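Local structure of HTH-type transcriptional regulator LysG (Mycobacterium tuberculosis, 3ISP) at residues A[191-196]-A[228-233]. The protein binds DNA as a LysR-type transcriptional regulator, probably activating expression of the exporter LysE and repressing its own. Sequence-based numbering, arbitrary orientation.
Sequences PSLAWN and TAAARA
Leu193 meets helix 224-232 chiefly through one methyl, CD1, which settles against two successive alanines near the helix's C-terminal end. Leu193 CD1 lies 3.9 Å from CB of Ala230 and equally 3.9 Å from CB of Ala231, so it touches both methyls. It also comes up to the backbone that links them, with Leu193 CD1 3.8 Å from Ala231 N, a plain van der Waals contact. The leucine reaches this far because its chain runs on extended, CD1 anti to CA (chi2 -175°), while Ala230 turns its CB toward the loop. The nearest CA atoms, of Leu193 and Ala231, are 7.7 Å apart.

The loop is held independently: Leu193 and Pro191 form backbone hydrogen bonds with Trp237, and Ala194 with Val221. Ala231 also touches Phe240 of strand 238-241, an edge strand of the mixed sheet within this chain, so the helix touches both the loop and the sheet within the LysR substrate-binding domain. All three touching residues are buried, and the side-chain contact is apolar, with CD1 also brushing the main chain; it depends on shape and exclusion of water, with no polar bond between the two segments to fix its direction.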
ATOM      1  N   PRO A 191      18.626  -3.883 -23.224  1.00 65.28           N
ATOM      2  CA  PRO A 191      17.790  -3.133 -22.282  1.00 64.35           C
ATOM      3  C   PRO A 191      16.379  -2.913 -22.819  1.00 57.54           C
ATOM      4  O   PRO A 191      16.219  -2.470 -23.953  1.00 58.14           O
ATOM      5  CB  PRO A 191      18.527  -1.791 -22.159  1.00 58.25           C
ATOM      6  CG  PRO A 191      19.930  -2.109 -22.494  1.00 60.16           C
ATOM      7  CD  PRO A 191      19.852  -3.149 -23.573  1.00 60.83           C
ATOM      8  N   SER A 192      15.362  -3.213 -22.021  1.00 57.07           N
ATOM      9  CA  SER A 192      13.997  -2.855 -22.410  1.00 62.03           C
ATOM     10  C   SER A 192      13.552  -1.578 -21.700  1.00 57.58           C
ATOM     11  O   SER A 192      14.168  -1.145 -20.733  1.00 59.16           O
ATOM     12  CB  SER A 192      13.010  -3.999 -22.142  1.00 54.40           C
ATOM     13  OG  SER A 192      12.750  -4.137 -20.757  1.00 57.72           O
ATOM     14  N   LEU A 193      12.487  -0.970 -22.199  1.00 54.36           N
ATOM     15  CA  LEU A 193      11.885   0.172 -21.537  1.00 51.00           C
ATOM     16  C   LEU A 193      10.601  -0.222 -20.800  1.00 53.91           C
ATOM     17  O   LEU A 193      10.246  -1.399 -20.702  1.00 55.72           O
ATOM     18  CB  LEU A 193      11.558   1.247 -22.560  1.00 49.43           C
ATOM     19  CG  LEU A 193      12.698   1.723 -23.439  1.00 50.19           C
ATOM     20  CD1 LEU A 193      12.220   2.877 -24.300  1.00 47.26           C
ATOM     21  CD2 LEU A 193      13.871   2.127 -22.566  1.00 50.81           C
ATOM     22  N   ALA A 194       9.907   0.789 -20.301  1.00 51.41           N
ATOM     23  CA  ALA A 194       8.671   0.609 -19.564  1.00 58.71           C
ATOM     24  C   ALA A 194       8.300   1.924 -18.886  1.00 58.99           C
ATOM     25  O   ALA A 194       9.173   2.723 -18.549  1.00 57.70           O
ATOM     26  CB  ALA A 194       8.813  -0.497 -18.537  1.00 53.98           C
ATOM     27  N   TRP A 195       7.006   2.146 -18.694  1.00 56.45           N
ATOM     28  CA  TRP A 195       6.543   3.345 -18.017  1.00 59.87           C
ATOM     29  C   TRP A 195       6.792   3.254 -16.527  1.00 58.47           C
ATOM     30  O   TRP A 195       7.046   4.264 -15.868  1.00 60.78           O
ATOM     31  CB  TRP A 195       5.056   3.578 -18.290  1.00 57.98           C
ATOM     32  CG  TRP A 195       4.832   4.214 -19.604  1.00 52.37           C
ATOM     33  CD1 TRP A 195       5.246   3.750 -20.827  1.00 55.10           C
ATOM     34  CD2 TRP A 195       4.156   5.445 -19.848  1.00 48.71           C
ATOM     35  NE1 TRP A 195       4.869   4.629 -21.817  1.00 54.26           N
ATOM     36  CE2 TRP A 195       4.197   5.678 -21.241  1.00 50.40           C
ATOM     37  CE3 TRP A 195       3.526   6.376 -19.027  1.00 50.92           C
ATOM     38  CZ2 TRP A 195       3.623   6.796 -21.825  1.00 46.50           C
ATOM     39  CZ3 TRP A 195       2.961   7.496 -19.612  1.00 54.48           C
ATOM     40  CH2 TRP A 195       3.011   7.692 -21.001  1.00 50.56           C
ATOM     41  N   ASN A 196       6.720   2.034 -16.009  1.00 56.63           N
ATOM     42  CA  ASN A 196       6.913   1.776 -14.585  1.00 64.73           C
ATOM     43  C   ASN A 196       6.737   0.292 -14.288  1.00 65.98           C
ATOM     44  O   ASN A 196       6.656  -0.518 -15.210  1.00 69.28           O
ATOM     45  CB  ASN A 196       5.947   2.616 -13.748  1.00 62.81           C
ATOM     46  CG  ASN A 196       4.507   2.382 -14.124  1.00 60.67           C
ATOM     47  OD1 ASN A 196       4.001   1.263 -14.034  1.00 62.76           O
ATOM     48  ND2 ASN A 196       3.835   3.436 -14.549  1.00 53.15           N
ATOM     49  N   THR A 228       9.206   8.423 -25.285  1.00 47.00           N
ATOM     50  CA  THR A 228       9.616   8.566 -26.679  1.00 53.91           C
ATOM     51  C   THR A 228      11.099   8.952 -26.830  1.00 55.69           C
ATOM     52  O   THR A 228      11.799   8.408 -27.694  1.00 55.35           O
ATOM     53  CB  THR A 228       8.695   9.521 -27.480  1.00 54.25           C
ATOM     54  OG1 THR A 228       7.396   8.933 -27.601  1.00 55.65           O
ATOM     55  CG2 THR A 228       9.246   9.758 -28.878  1.00 50.12           C
ATOM     56  N   ALA A 229      11.577   9.876 -25.997  1.00 52.88           N
ATOM     57  CA  ALA A 229      12.988  10.257 -26.030  1.00 53.39           C
ATOM     58  C   ALA A 229      13.882   9.072 -25.661  1.00 49.29           C
ATOM     59  O   ALA A 229      14.878   8.810 -26.319  1.00 50.36           O
ATOM     60  CB  ALA A 229      13.259  11.448 -25.119  1.00 51.80           C
ATOM     61  N   ALA A 230      13.513   8.355 -24.612  1.00 49.34           N
ATOM     62  CA  ALA A 230      14.227   7.143 -24.242  1.00 48.98           C
ATOM     63  C   ALA A 230      14.469   6.253 -25.458  1.00 52.43           C
ATOM     64  O   ALA A 230      15.606   5.865 -25.738  1.00 49.55           O
ATOM     65  CB  ALA A 230      13.463   6.386 -23.173  1.00 48.34           C
ATOM     66  N   ALA A 231      13.398   5.925 -26.178  1.00 52.85           N
ATOM     67  CA  ALA A 231      13.516   5.027 -27.315  1.00 50.60           C
ATOM     68  C   ALA A 231      14.323   5.688 -28.415  1.00 51.23           C
ATOM     69  O   ALA A 231      15.225   5.077 -28.975  1.00 52.66           O
ATOM     70  CB  ALA A 231      12.156   4.613 -27.831  1.00 49.20           C
ATOM     71  N   ARG A 232      14.001   6.938 -28.726  1.00 50.03           N
ATOM     72  CA  ARG A 232      14.728   7.654 -29.762  1.00 51.51           C
ATOM     73  C   ARG A 232      16.223   7.750 -29.427  1.00 53.70           C
ATOM     74  O   ARG A 232      17.065   7.720 -30.317  1.00 56.84           O
ATOM     75  CB  ARG A 232      14.128   9.035 -29.984  1.00 49.95           C
ATOM     76  CG  ARG A 232      12.985   9.056 -30.972  1.00 57.84           C
ATOM     77  CD  ARG A 232      12.476  10.481 -31.176  1.00 59.76           C
ATOM     78  NE  ARG A 232      11.308  10.542 -32.052  1.00 67.26           N
ATOM     79  CZ  ARG A 232      11.351  10.474 -33.382  1.00 70.12           C
ATOM     80  NH1 ARG A 232      12.512  10.335 -34.008  1.00 66.23           N
ATOM     81  NH2 ARG A 232      10.227  10.539 -34.089  1.00 72.31           N
ATOM     82  N   ALA A 233      16.535   7.842 -28.137  1.00 52.11           N
ATOM     83  CA  ALA A 233      17.901   7.908 -27.640  1.00 48.09           C
ATOM     84  C   ALA A 233      18.531   6.526 -27.364  1.00 53.59           C
ATOM     85  O   ALA A 233      19.405   6.385 -26.510  1.00 56.27           O
ATOM     86  CB  ALA A 233      17.943   8.762 -26.387  1.00 45.18           C
TER